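Local coordinates for protein exodeoxyribonuclease III (Archaeoglobus fulgidus, PDB 2VOA) that probably cleaves the DNA backbone at abasic sites as an AP endonuclease of the ExoIII family, with the help of magnesium or manganese ions, at residues 64-68 with 101-105; 90-94 with 130-135; 198-203 with 245-251; 117-121 with 169-173. The protein carries 1 engineered substitution. One frame throughout, in Å; residues are numbered along the deposited sequence.

Contact 1. Residues 64-68 with 101-105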
# COMPACT_ATOMS: atom_id res chain seq x y z
N ASN A 64 -17.55 2.01 -8.14
CA ASN A 64 -18.36 0.96 -8.75
C ASN A 64 -17.48 0.04 -9.59
O ASN A 64 -16.35 -0.23 -9.19
CB ASN A 64 -19.50 1.58 -9.57
CG ASN A 64 -20.35 2.52 -8.74
OD1 ASN A 64 -20.54 2.30 -7.53
ND2 ASN A 64 -20.88 3.56 -9.37
N GLY A 65 -18.00 -0.44 -10.73
CA GLY A 65 -17.18 -1.26 -11.65
C GLY A 65 -17.47 -2.75 -11.43
O GLY A 65 -17.48 -3.25 -10.29
N VAL A 66 -17.71 -3.46 -12.52
CA VAL A 66 -18.01 -4.90 -12.48
C VAL A 66 -17.21 -5.61 -13.58
O VAL A 66 -16.84 -5.00 -14.58
CB VAL A 66 -19.53 -5.16 -12.69
CG1 VAL A 66 -20.36 -4.76 -11.46
CG2 VAL A 66 -20.07 -4.46 -13.96
N ALA A 67 -16.91 -6.89 -13.39
CA ALA A 67 -16.14 -7.65 -14.38
C ALA A 67 -16.55 -9.11 -14.23
O ALA A 67 -17.09 -9.50 -13.17
CB ALA A 67 -14.64 -7.47 -14.13
N ILE A 68 -16.33 -9.91 -15.29
CA ILE A 68 -16.49 -11.36 -15.17
C ILE A 68 -15.25 -12.00 -15.81
O ILE A 68 -14.91 -11.68 -16.96
CB ILE A 68 -17.75 -11.89 -15.90
CG1 ILE A 68 -19.00 -11.11 -15.50
CG2 ILE A 68 -17.90 -13.45 -15.67
CD1 ILE A 68 -20.17 -11.34 -16.50
N VAL A 101 -25.15 -15.21 -17.70
CA VAL A 101 -24.60 -14.66 -16.44
C VAL A 101 -24.90 -13.19 -16.30
O VAL A 101 -24.55 -12.40 -17.18
CB VAL A 101 -23.06 -14.84 -16.35
CG1 VAL A 101 -22.53 -14.27 -15.01
CG2 VAL A 101 -22.69 -16.33 -16.45
N ILE A 102 -25.54 -12.82 -15.20
CA ILE A 102 -25.86 -11.40 -14.93
C ILE A 102 -25.16 -11.01 -13.62
O ILE A 102 -25.48 -11.55 -12.58
CB ILE A 102 -27.38 -11.13 -14.80
CG1 ILE A 102 -28.18 -11.78 -15.94
CG2 ILE A 102 -27.64 -9.62 -14.71
CD1 ILE A 102 -28.91 -13.08 -15.54
N ASN A 103 -24.23 -10.06 -13.68
CA ASN A 103 -23.42 -9.66 -12.52
C ASN A 103 -23.78 -8.23 -12.14
O ASN A 103 -23.56 -7.31 -12.91
CB ASN A 103 -21.94 -9.74 -12.88
CG ASN A 103 -21.02 -9.21 -11.79
OD1 ASN A 103 -21.41 -9.07 -10.61
ND2 ASN A 103 -19.73 -8.97 -12.17
N THR A 104 -24.35 -8.05 -10.95
CA THR A 104 -24.81 -6.74 -10.49
C THR A 104 -24.08 -6.26 -9.24
O THR A 104 -23.79 -7.06 -8.30
CB THR A 104 -26.34 -6.73 -10.15
OG1 THR A 104 -26.59 -7.69 -9.13
CG2 THR A 104 -27.20 -7.06 -11.36
N TYR A 105 -23.83 -4.95 -9.20
CA TYR A 105 -23.40 -4.28 -8.00
C TYR A 105 -24.50 -3.27 -7.66
O TYR A 105 -24.55 -2.17 -8.23
CB TYR A 105 -22.02 -3.60 -8.19
CG TYR A 105 -21.62 -2.78 -7.01
CD1 TYR A 105 -21.67 -3.32 -5.71
CD2 TYR A 105 -21.22 -1.44 -7.16
CE1 TYR A 105 -21.34 -2.56 -4.60
CE2 TYR A 105 -20.87 -0.66 -6.06
CZ TYR A 105 -20.95 -1.22 -4.78
OH TYR A 105 -20.62 -0.46 -3.68
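Val66 and Tyr105 meet where strands 63-70 and 99-105 lie against each other. The strands belong to different sheets of the DNase I-like sandwich. Segments 64-68 and 101-105 pass with their axes 7.5 Å apart and run nearly antiparallel, at 159°. What fills the gap is side chains, not backbone pairing. The close packing is in the middle and at the Tyr105 end. Val66 CG1 rests on Tyr105 CB at 3.8 Å. Next along, Asn103 extends its amide between Val66 and Ile68. Its CG stands anti to the backbone N (chi1 174°), which carries ND2 up to the opposite strand, 2.9 Å from Ala67 O. The Asn103 amide is fixed at both ends. ND2 donates to Met33 O, and OD1 is bonded to Gln34 NE2, so a buried polar group has partners inside the core. At the far side of Val66, Asn64 OD1 comes in at the edge of the Tyr105 ring, 3.3 Å from CE2. The amide and ring planes are 54° apart. Asn64 ND2 turns to Asp89. The Val101 end is looser. There Ile68 CD1 touches Val101 CG1 at 4.0 Å, and the side chains lie alongside, pointing opposite ways. The contact is buried throughout; at the Tyr105 end the side chain packs on a sugar of the bound DNA. Tyr105 is predicted to belong to the active site, and it also touches Glu35 and Asn148. Strand 30-34 flanks 63-70 and packs against Ile68, Val101 and Asn103 through Ile30 and Cys32, while strand 91-96 lies beside 99-105 and packs Ile92 on Val66.

Contact 2. Residues 90-94 with 130-135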
# COMPACT_ATOMS: atom_id res chain seq x y z
N ARG A 90 -22.41 -0.92 -13.04
CA ARG A 90 -23.05 -1.74 -12.03
C ARG A 90 -23.66 -3.04 -12.56
O ARG A 90 -24.26 -3.79 -11.80
CB ARG A 90 -24.18 -0.95 -11.33
CG ARG A 90 -23.69 0.26 -10.49
CD ARG A 90 -24.86 0.82 -9.70
NE ARG A 90 -24.46 1.90 -8.80
CZ ARG A 90 -24.01 1.73 -7.55
NH1 ARG A 90 -23.87 0.52 -7.02
NH2 ARG A 90 -23.71 2.79 -6.82
N LEU A 91 -23.60 -3.27 -13.86
CA LEU A 91 -24.23 -4.49 -14.37
C LEU A 91 -23.50 -4.89 -15.63
O LEU A 91 -23.38 -4.09 -16.55
CB LEU A 91 -25.72 -4.27 -14.67
CG LEU A 91 -26.61 -5.45 -15.09
CD1 LEU A 91 -28.07 -5.10 -14.91
CD2 LEU A 91 -26.39 -5.94 -16.56
N ILE A 92 -23.02 -6.13 -15.63
CA ILE A 92 -22.40 -6.70 -16.83
C ILE A 92 -23.00 -8.08 -17.03
O ILE A 92 -23.19 -8.84 -16.06
CB ILE A 92 -20.83 -6.72 -16.74
CG1 ILE A 92 -20.19 -7.13 -18.08
CG2 ILE A 92 -20.33 -7.58 -15.55
CD1 ILE A 92 -18.67 -7.07 -18.07
N ARG A 93 -23.34 -8.38 -18.29
CA ARG A 93 -24.01 -9.63 -18.62
C ARG A 93 -23.35 -10.29 -19.83
O ARG A 93 -22.95 -9.61 -20.74
CB ARG A 93 -25.46 -9.34 -18.94
CG ARG A 93 -26.27 -10.56 -19.36
CD ARG A 93 -27.71 -10.21 -19.30
NE ARG A 93 -28.59 -11.38 -19.30
CZ ARG A 93 -29.92 -11.27 -19.32
NH1 ARG A 93 -30.47 -10.05 -19.31
NH2 ARG A 93 -30.68 -12.34 -19.33
N ALA A 94 -23.27 -11.61 -19.81
CA ALA A 94 -22.64 -12.35 -20.90
C ALA A 94 -23.15 -13.77 -20.92
O ALA A 94 -23.56 -14.29 -19.89
CB ALA A 94 -21.11 -12.34 -20.75
N TYR A 130 -36.26 -5.77 -15.74
CA TYR A 130 -35.18 -6.16 -16.65
C TYR A 130 -35.03 -7.69 -16.71
O TYR A 130 -34.98 -8.28 -17.81
CB TYR A 130 -33.88 -5.44 -16.27
CG TYR A 130 -32.65 -5.91 -17.01
CD1 TYR A 130 -32.35 -5.46 -18.30
CD2 TYR A 130 -31.77 -6.82 -16.41
CE1 TYR A 130 -31.19 -5.91 -18.98
CE2 TYR A 130 -30.63 -7.27 -17.08
CZ TYR A 130 -30.34 -6.80 -18.34
OH TYR A 130 -29.20 -7.26 -18.99
N LEU A 131 -34.97 -8.32 -15.54
CA LEU A 131 -34.82 -9.79 -15.47
C LEU A 131 -36.09 -10.53 -15.88
O LEU A 131 -36.02 -11.55 -16.54
CB LEU A 131 -34.39 -10.21 -14.08
CG LEU A 131 -33.01 -9.64 -13.71
CD1 LEU A 131 -32.77 -9.91 -12.23
CD2 LEU A 131 -31.87 -10.18 -14.59
N GLN A 132 -37.25 -10.01 -15.49
CA GLN A 132 -38.53 -10.58 -15.94
C GLN A 132 -38.61 -10.63 -17.47
O GLN A 132 -39.13 -11.59 -18.06
CB GLN A 132 -39.70 -9.76 -15.38
CG GLN A 132 -41.06 -10.34 -15.69
CD GLN A 132 -42.17 -9.48 -15.14
OE1 GLN A 132 -42.19 -8.25 -15.32
NE2 GLN A 132 -43.13 -10.12 -14.48
N LYS A 133 -38.08 -9.58 -18.12
CA LYS A 133 -38.16 -9.42 -19.56
C LYS A 133 -37.16 -10.29 -20.31
O LYS A 133 -37.45 -10.77 -21.42
CB LYS A 133 -37.97 -7.93 -19.91
CG LYS A 133 -37.63 -7.62 -21.35
CD LYS A 133 -37.58 -6.12 -21.57
CE LYS A 133 -36.47 -5.75 -22.53
NZ LYS A 133 -36.40 -4.26 -22.71
N THR A 134 -35.99 -10.49 -19.70
CA THR A 134 -34.83 -11.02 -20.42
C THR A 134 -34.33 -12.41 -19.98
O THR A 134 -33.53 -13.02 -20.71
CB THR A 134 -33.65 -10.05 -20.35
OG1 THR A 134 -33.20 -9.94 -18.99
CG2 THR A 134 -34.03 -8.66 -20.91
N VAL A 135 -34.76 -12.89 -18.82
CA VAL A 135 -34.30 -14.20 -18.32
C VAL A 135 -35.24 -15.36 -18.71
O VAL A 135 -36.46 -15.29 -18.51
CB VAL A 135 -34.08 -14.20 -16.80
CG1 VAL A 135 -33.80 -15.64 -16.30
CG2 VAL A 135 -32.91 -13.30 -16.43
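Arg93 reaches from strand 91-96 to Tyr130 and Thr134 at the end of helix 115-134. This is the sheet-to-helix layer of the DNase I-like α/β sandwich. The strand and helix segments run almost parallel, at 12°, with axes 13.5 Å apart. A long side chain is needed to cross that distance. Arg93 leaves the strand with CG anti to its backbone N (chi1 178°) and stays extended as far as NE. CB starts the chain toward the helix. CG passes Val101 O of the neighbouring strand. CD lies 3.3 Å from Tyr130 OH. NE and CZ then carry the guanidinium past the phenol to Thr134. NH1 makes two fairly straight bonds, to Thr134 OG1 at 2.8 Å and to Tyr130 OH at 3.1 Å. Both acceptors lie close to the guanidinium plane, which fixes the rotation of the group. NH2 makes a weak bond to Thr134 O at 3.2 Å and touches Val135 CG2. Its stronger partner is Asp100, in a salt bridge. The positive group therefore sits at the C-terminal end of the helix, where it probably suits the helix dipole. Beside it, Leu91 CD1 packs on Tyr130 CE2 at 4.0 Å, so the phenol has an apolar neighbour as well as a polar one. Tyr130 also touches Leu81 and Asp82 from a loop. Thr134 spends its own proton within the helix: OG1 donates to Tyr130 O at 2.7 Å, from a position 37° out of the carbonyl plane, and thereby keeps a lone pair to offer Arg93 NH1.

Contact 3. Residues 198-203 with 245-251. With nucleotides of chain C.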
# COMPACT_ATOMS: atom_id res chain seq x y z
N TYR A 198 -21.15 -15.40 6.52
CA TYR A 198 -21.07 -13.98 6.15
C TYR A 198 -20.08 -13.81 5.01
O TYR A 198 -19.07 -14.52 4.94
CB TYR A 198 -20.68 -13.10 7.34
CG TYR A 198 -21.65 -13.24 8.49
CD1 TYR A 198 -21.18 -13.57 9.75
CD2 TYR A 198 -23.03 -13.07 8.30
CE1 TYR A 198 -22.05 -13.71 10.84
CE2 TYR A 198 -23.91 -13.20 9.39
CZ TYR A 198 -23.42 -13.55 10.63
OH TYR A 198 -24.28 -13.69 11.71
N THR A 199 -20.41 -12.92 4.09
CA THR A 199 -19.58 -12.63 2.92
C THR A 199 -18.92 -11.24 3.04
O THR A 199 -18.26 -10.78 2.12
CB THR A 199 -20.39 -12.72 1.60
OG1 THR A 199 -21.57 -11.90 1.68
CG2 THR A 199 -20.77 -14.19 1.30
N PHE A 200 -19.18 -10.56 4.16
CA PHE A 200 -18.69 -9.20 4.40
C PHE A 200 -18.42 -8.97 5.88
O PHE A 200 -19.27 -9.26 6.73
CB PHE A 200 -19.69 -8.17 3.89
CG PHE A 200 -19.37 -6.76 4.32
CD1 PHE A 200 -18.30 -6.08 3.75
CD2 PHE A 200 -20.14 -6.13 5.28
CE1 PHE A 200 -17.99 -4.76 4.15
CE2 PHE A 200 -19.85 -4.81 5.68
CZ PHE A 200 -18.75 -4.13 5.10
N TYR A 201 -17.25 -8.42 6.19
CA TYR A 201 -16.92 -7.96 7.54
C TYR A 201 -16.34 -6.56 7.36
O TYR A 201 -15.36 -6.39 6.62
CB TYR A 201 -15.88 -8.86 8.21
CG TYR A 201 -16.37 -10.25 8.49
CD1 TYR A 201 -16.17 -11.27 7.55
CD2 TYR A 201 -16.98 -10.58 9.70
CE1 TYR A 201 -16.60 -12.57 7.81
CE2 TYR A 201 -17.41 -11.87 9.96
CZ TYR A 201 -17.22 -12.86 9.01
OH TYR A 201 -17.62 -14.15 9.27
N ASP A 202 -16.94 -5.58 8.02
CA ASP A 202 -16.51 -4.18 7.88
C ASP A 202 -15.10 -4.00 8.40
O ASP A 202 -14.80 -4.44 9.50
CB ASP A 202 -17.51 -3.27 8.62
CG ASP A 202 -17.32 -1.80 8.31
OD1 ASP A 202 -16.19 -1.30 8.40
OD2 ASP A 202 -18.34 -1.12 8.03
N TYR A 203 -14.23 -3.36 7.61
CA TYR A 203 -12.84 -3.12 8.04
C TYR A 203 -12.76 -2.39 9.39
O TYR A 203 -11.80 -2.55 10.16
CB TYR A 203 -12.14 -2.23 7.04
CG TYR A 203 -11.76 -2.80 5.69
CD1 TYR A 203 -12.07 -2.10 4.51
CD2 TYR A 203 -11.04 -3.99 5.57
CE1 TYR A 203 -11.68 -2.58 3.26
CE2 TYR A 203 -10.65 -4.49 4.31
CZ TYR A 203 -10.96 -3.76 3.17
OH TYR A 203 -10.56 -4.22 1.93
N PRO A 245 -6.55 -7.77 2.67
CA PRO A 245 -7.72 -8.45 2.10
C PRO A 245 -8.78 -7.48 1.63
O PRO A 245 -8.82 -6.34 2.10
CB PRO A 245 -8.26 -9.24 3.30
CG PRO A 245 -7.90 -8.39 4.49
CD PRO A 245 -6.57 -7.73 4.14
N SER A 246 -9.65 -7.94 0.72
CA SER A 246 -10.93 -7.25 0.49
C SER A 246 -11.74 -7.34 1.79
O SER A 246 -11.50 -8.24 2.60
CB SER A 246 -11.74 -7.97 -0.60
OG SER A 246 -12.92 -7.21 -0.87
N ASP A 247 -12.71 -6.45 1.98
CA ASP A 247 -13.63 -6.60 3.11
C ASP A 247 -14.68 -7.70 2.88
O ASP A 247 -15.25 -8.22 3.84
CB ASP A 247 -14.28 -5.26 3.55
CG ASP A 247 -14.79 -4.41 2.39
OD1 ASP A 247 -14.83 -4.87 1.21
OD2 ASP A 247 -15.21 -3.26 2.67
N HIS A 248 -14.89 -8.08 1.61
CA HIS A 248 -15.78 -9.20 1.27
C HIS A 248 -15.02 -10.53 1.11
O HIS A 248 -13.80 -10.52 0.85
CB HIS A 248 -16.55 -8.89 -0.02
CG HIS A 248 -17.55 -7.80 0.13
ND1 HIS A 248 -18.91 -8.03 0.05
CD2 HIS A 248 -17.39 -6.47 0.29
CE1 HIS A 248 -19.55 -6.88 0.22
NE2 HIS A 248 -18.66 -5.92 0.38
N LEU A 249 -15.76 -11.64 1.22
CA LEU A 249 -15.27 -13.00 0.92
C LEU A 249 -15.83 -13.46 -0.45
O LEU A 249 -16.96 -13.09 -0.80
CB LEU A 249 -15.83 -13.99 1.96
CG LEU A 249 -15.32 -14.09 3.39
CD1 LEU A 249 -15.66 -12.83 4.19
CD2 LEU A 249 -15.92 -15.31 4.05
N PRO A 250 -15.07 -14.29 -1.21
CA PRO A 250 -15.72 -14.93 -2.36
C PRO A 250 -16.85 -15.86 -1.91
O PRO A 250 -16.74 -16.54 -0.86
CB PRO A 250 -14.60 -15.79 -2.98
CG PRO A 250 -13.36 -15.12 -2.57
CD PRO A 250 -13.64 -14.67 -1.14
N LEU A 251 -17.91 -15.90 -2.70
CA LEU A 251 -19.00 -16.85 -2.50
C LEU A 251 -18.94 -17.78 -3.73
O LEU A 251 -18.84 -17.29 -4.86
CB LEU A 251 -20.35 -16.13 -2.39
CG LEU A 251 -21.57 -17.02 -2.18
CD1 LEU A 251 -21.50 -17.72 -0.81
CD2 LEU A 251 -22.87 -16.19 -2.35
P DC C 2 -7.07 -1.49 7.58
OP1 DC C 2 -7.08 -2.97 7.67
OP2 DC C 2 -5.87 -0.73 8.03
O5' DC C 2 -7.30 -1.03 6.09
C5' DC C 2 -8.35 -1.69 5.37
C4' DC C 2 -8.69 -0.93 4.12
O4' DC C 2 -9.50 0.20 4.51
C3' DC C 2 -7.50 -0.39 3.32
O3' DC C 2 -7.68 -0.74 1.98
C2' DC C 2 -7.65 1.12 3.45
C1' DC C 2 -9.16 1.23 3.62
N1 DC C 2 -9.64 2.58 4.13
C2 DC C 2 -10.87 3.08 3.67
O2 DC C 2 -11.55 2.40 2.89
N3 DC C 2 -11.28 4.30 4.10
C4 DC C 2 -10.52 5.01 4.93
N4 DC C 2 -10.99 6.20 5.31
C5 DC C 2 -9.27 4.54 5.42
C6 DC C 2 -8.86 3.33 4.99
O5' DG C 1 -10.70 1.24 11.86
C5' DG C 1 -9.52 1.26 11.06
C4' DG C 1 -9.65 0.26 9.92
O4' DG C 1 -10.80 0.52 9.06
C3' DG C 1 -8.46 0.26 8.97
O3' DG C 1 -8.34 -1.03 8.40
C2' DG C 1 -8.85 1.28 7.90
C1' DG C 1 -10.36 1.06 7.83
N9 DG C 1 -11.13 2.28 7.64
C8 DG C 1 -10.95 3.50 8.26
N7 DG C 1 -11.83 4.38 7.91
C5 DG C 1 -12.66 3.71 7.03
C6 DG C 1 -13.78 4.17 6.33
O6 DG C 1 -14.26 5.31 6.39
N1 DG C 1 -14.35 3.16 5.54
C2 DG C 1 -13.87 1.87 5.42
N2 DG C 1 -14.54 1.04 4.60
N3 DG C 1 -12.80 1.43 6.09
C4 DG C 1 -12.25 2.40 6.86
O HOH W 1 -15.33 -2.08 5.20
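Phe200 and His248 form a single backbone bridge, flanked by two hydrogen bonds: Leu249 N to Thr199 O at 2.8 Å and Tyr201 N to Asp247 O at 3.1 Å. Opposite Trp215 the strand-like backbone makes a classic beta bulge at Thr199 and Phe200. Phe200 CB and CD1 lie over one face of the His248 imidazole; the rings meet obliquely, planes 41° apart. Phe200 CB is 4.1 Å from the imidazole centroid, a CH-pi contact. His248 ND1 is bonded to Asp218. The other end of the contact is built round Tyr203, whose ring is sandwiched. Asp247 CB sits over one face, 3.6 Å from the Tyr203 ring centroid, and the sugar of DC2 of chain C covers the opposite face. Tyr203 OH donates to Pro245 O at 2.7 Å, in the carbonyl plane and on a lone pair, and is also bonded to Asn10. An alanine here is likely to leave Pro245 O without its donor and to strip the DC2 sugar of its aromatic platform. A water bridges Tyr203 N and Asp247 OD2 and accepts a weak bond from N2 of DG1 of chain C. Next to the bridge, Leu249 CD1 meets the edge of the Tyr201 ring, 3.7 Å from Tyr201 CE1. Two loops meet beside the bound DNA, consistent with predicted metal binding by Asp247 and His248, His248 also the predicted proton acceptor.

Contact 4. Residues 117-121 with 169-173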
# COMPACT_ATOMS: atom_id res chain seq x y z
N TYR A 117 -31.03 6.15 -1.13
CA TYR A 117 -31.87 4.99 -0.76
C TYR A 117 -33.04 4.85 -1.72
O TYR A 117 -33.34 3.76 -2.16
CB TYR A 117 -32.33 5.02 0.69
CG TYR A 117 -33.01 3.72 1.12
CD1 TYR A 117 -32.28 2.52 1.17
CD2 TYR A 117 -34.35 3.72 1.51
CE1 TYR A 117 -32.88 1.32 1.57
CE2 TYR A 117 -34.98 2.51 1.93
CZ TYR A 117 -34.24 1.34 1.96
OH TYR A 117 -34.83 0.17 2.35
N GLN A 118 -33.67 5.98 -2.07
CA GLN A 118 -34.77 5.92 -3.05
C GLN A 118 -34.23 5.41 -4.39
O GLN A 118 -34.88 4.63 -5.09
CB GLN A 118 -35.44 7.28 -3.20
CG GLN A 118 -36.19 7.73 -1.92
CD GLN A 118 -37.15 6.65 -1.43
OE1 GLN A 118 -38.01 6.18 -2.18
NE2 GLN A 118 -37.00 6.24 -0.17
N TYR A 119 -33.03 5.86 -4.74
CA TYR A 119 -32.39 5.37 -5.98
C TYR A 119 -32.14 3.85 -5.95
O TYR A 119 -32.41 3.15 -6.93
CB TYR A 119 -31.10 6.15 -6.30
CG TYR A 119 -30.60 5.79 -7.67
CD1 TYR A 119 -31.26 6.27 -8.82
CD2 TYR A 119 -29.53 4.93 -7.83
CE1 TYR A 119 -30.82 5.92 -10.09
CE2 TYR A 119 -29.07 4.57 -9.11
CZ TYR A 119 -29.74 5.06 -10.22
OH TYR A 119 -29.31 4.71 -11.47
N LYS A 120 -31.70 3.34 -4.80
CA LYS A 120 -31.53 1.89 -4.60
C LYS A 120 -32.86 1.14 -4.82
O LYS A 120 -32.92 0.12 -5.53
CB LYS A 120 -31.00 1.61 -3.19
CG LYS A 120 -30.85 0.10 -2.85
CD LYS A 120 -30.35 -0.03 -1.43
CE LYS A 120 -29.94 -1.45 -1.13
NZ LYS A 120 -29.18 -1.54 0.15
N LEU A 121 -33.93 1.65 -4.22
CA LEU A 121 -35.25 1.00 -4.36
C LEU A 121 -35.68 1.02 -5.82
O LEU A 121 -36.14 0.01 -6.35
CB LEU A 121 -36.31 1.63 -3.45
CG LEU A 121 -36.01 1.57 -1.93
CD1 LEU A 121 -37.12 2.31 -1.12
CD2 LEU A 121 -35.84 0.10 -1.48
N HIS A 169 -33.15 -2.86 5.71
CA HIS A 169 -34.44 -2.17 5.86
C HIS A 169 -35.51 -2.90 5.04
O HIS A 169 -35.21 -3.46 3.97
CB HIS A 169 -34.32 -0.69 5.47
CG HIS A 169 -35.59 0.10 5.64
ND1 HIS A 169 -36.39 0.46 4.58
CD2 HIS A 169 -36.17 0.61 6.75
CE1 HIS A 169 -37.42 1.15 5.03
NE2 HIS A 169 -37.32 1.26 6.34
N GLU A 170 -36.75 -2.86 5.56
CA GLU A 170 -37.86 -3.61 4.98
C GLU A 170 -38.09 -3.30 3.49
O GLU A 170 -38.40 -4.22 2.73
CB GLU A 170 -39.14 -3.40 5.82
CG GLU A 170 -39.68 -2.02 5.74
CD GLU A 170 -40.99 -1.87 6.48
OE1 GLU A 170 -41.01 -1.13 7.48
OE2 GLU A 170 -41.98 -2.52 6.07
N ASP A 171 -37.94 -2.04 3.07
CA ASP A 171 -38.24 -1.70 1.66
C ASP A 171 -37.26 -2.37 0.69
O ASP A 171 -37.66 -2.91 -0.34
CB ASP A 171 -38.28 -0.17 1.42
CG ASP A 171 -39.43 0.52 2.17
OD1 ASP A 171 -40.43 -0.16 2.55
OD2 ASP A 171 -39.33 1.76 2.38
N ALA A 172 -35.98 -2.34 1.03
CA ALA A 172 -34.96 -2.99 0.22
C ALA A 172 -35.14 -4.51 0.21
O ALA A 172 -35.01 -5.15 -0.85
CB ALA A 172 -33.55 -2.61 0.71
N ARG A 173 -35.38 -5.08 1.40
CA ARG A 173 -35.61 -6.54 1.52
C ARG A 173 -36.79 -6.95 0.64
O ARG A 173 -36.68 -7.92 -0.10
CB ARG A 173 -35.86 -6.95 2.97
CG ARG A 173 -34.61 -6.84 3.85
CD ARG A 173 -34.97 -7.13 5.34
NE ARG A 173 -35.30 -8.53 5.61
CZ ARG A 173 -36.01 -8.96 6.65
NH1 ARG A 173 -36.52 -8.10 7.53
NH2 ARG A 173 -36.24 -10.26 6.80
O HOH W 2 -38.36 4.16 1.54
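The N-terminal turn of helix 170-180 is met here by Tyr117 of helix 115-134, with His169 at the N-cap position. Tyr117 sends its ring toward that turn with CG anti to the backbone N (chi1 -171°). Its hydroxyl is gripped twice. It shares a hydrogen bond of 2.7 Å with His169 ND1, lying at the edge of the imidazole. It also accepts from Ala172 N at 3.1 Å, with a bent angle of 136°. A first-turn amide of the helix is thus satisfied by a side chain from another helix. The Tyr117 and His169 rings are steeply inclined, their planes 79° apart. A phenylalanine in place of Tyr117 would probably leave Ala172 N and His169 ND1 without this partner and let the imidazole turn more freely. Apolar contacts accompany the hydroxyl bonds. Ala172 CB lies 4.1 Å from Tyr117 CE1. Leu121 reaches over the turn, with CD1 3.7 Å from Asp171 CB and CD2 4.2 Å from Ala172 CB. At the rim, a water links Gln118 NE2 to Asp171 OD2. Lys120 touches Ala172 through CE, while its NZ is bonded to the carbonyls of Asn148, Gln108 and Val166. The contact so joins the early part of helix 115-134, which follows strand 99-105 in the chain, to the start of helix 170-180, with the loops of Val166 and Asn148 close by.

Contact 1 is the core of the fold and joins the two sheets through side chains, without backbone-to-backbone pairing between its segments. Contact 2 builds on the sheet that holds strands 91-96 and 99-105 and carries it out to helix 115-134. Contact 4 uses the other end of that helix, about 20 Å away between centres, and ties it to helix 170-180 nearer the surface. Contact 3 is largely buried, about 17 Å from contact 1 between centres; both border the predicted active site. Chemistry follows place: apolar packing round a buried amide in the core, a charged arginine at a helix end, a tyrosine hydroxyl at a helix start, and backbone pairing with DNA-facing aromatics in the loops.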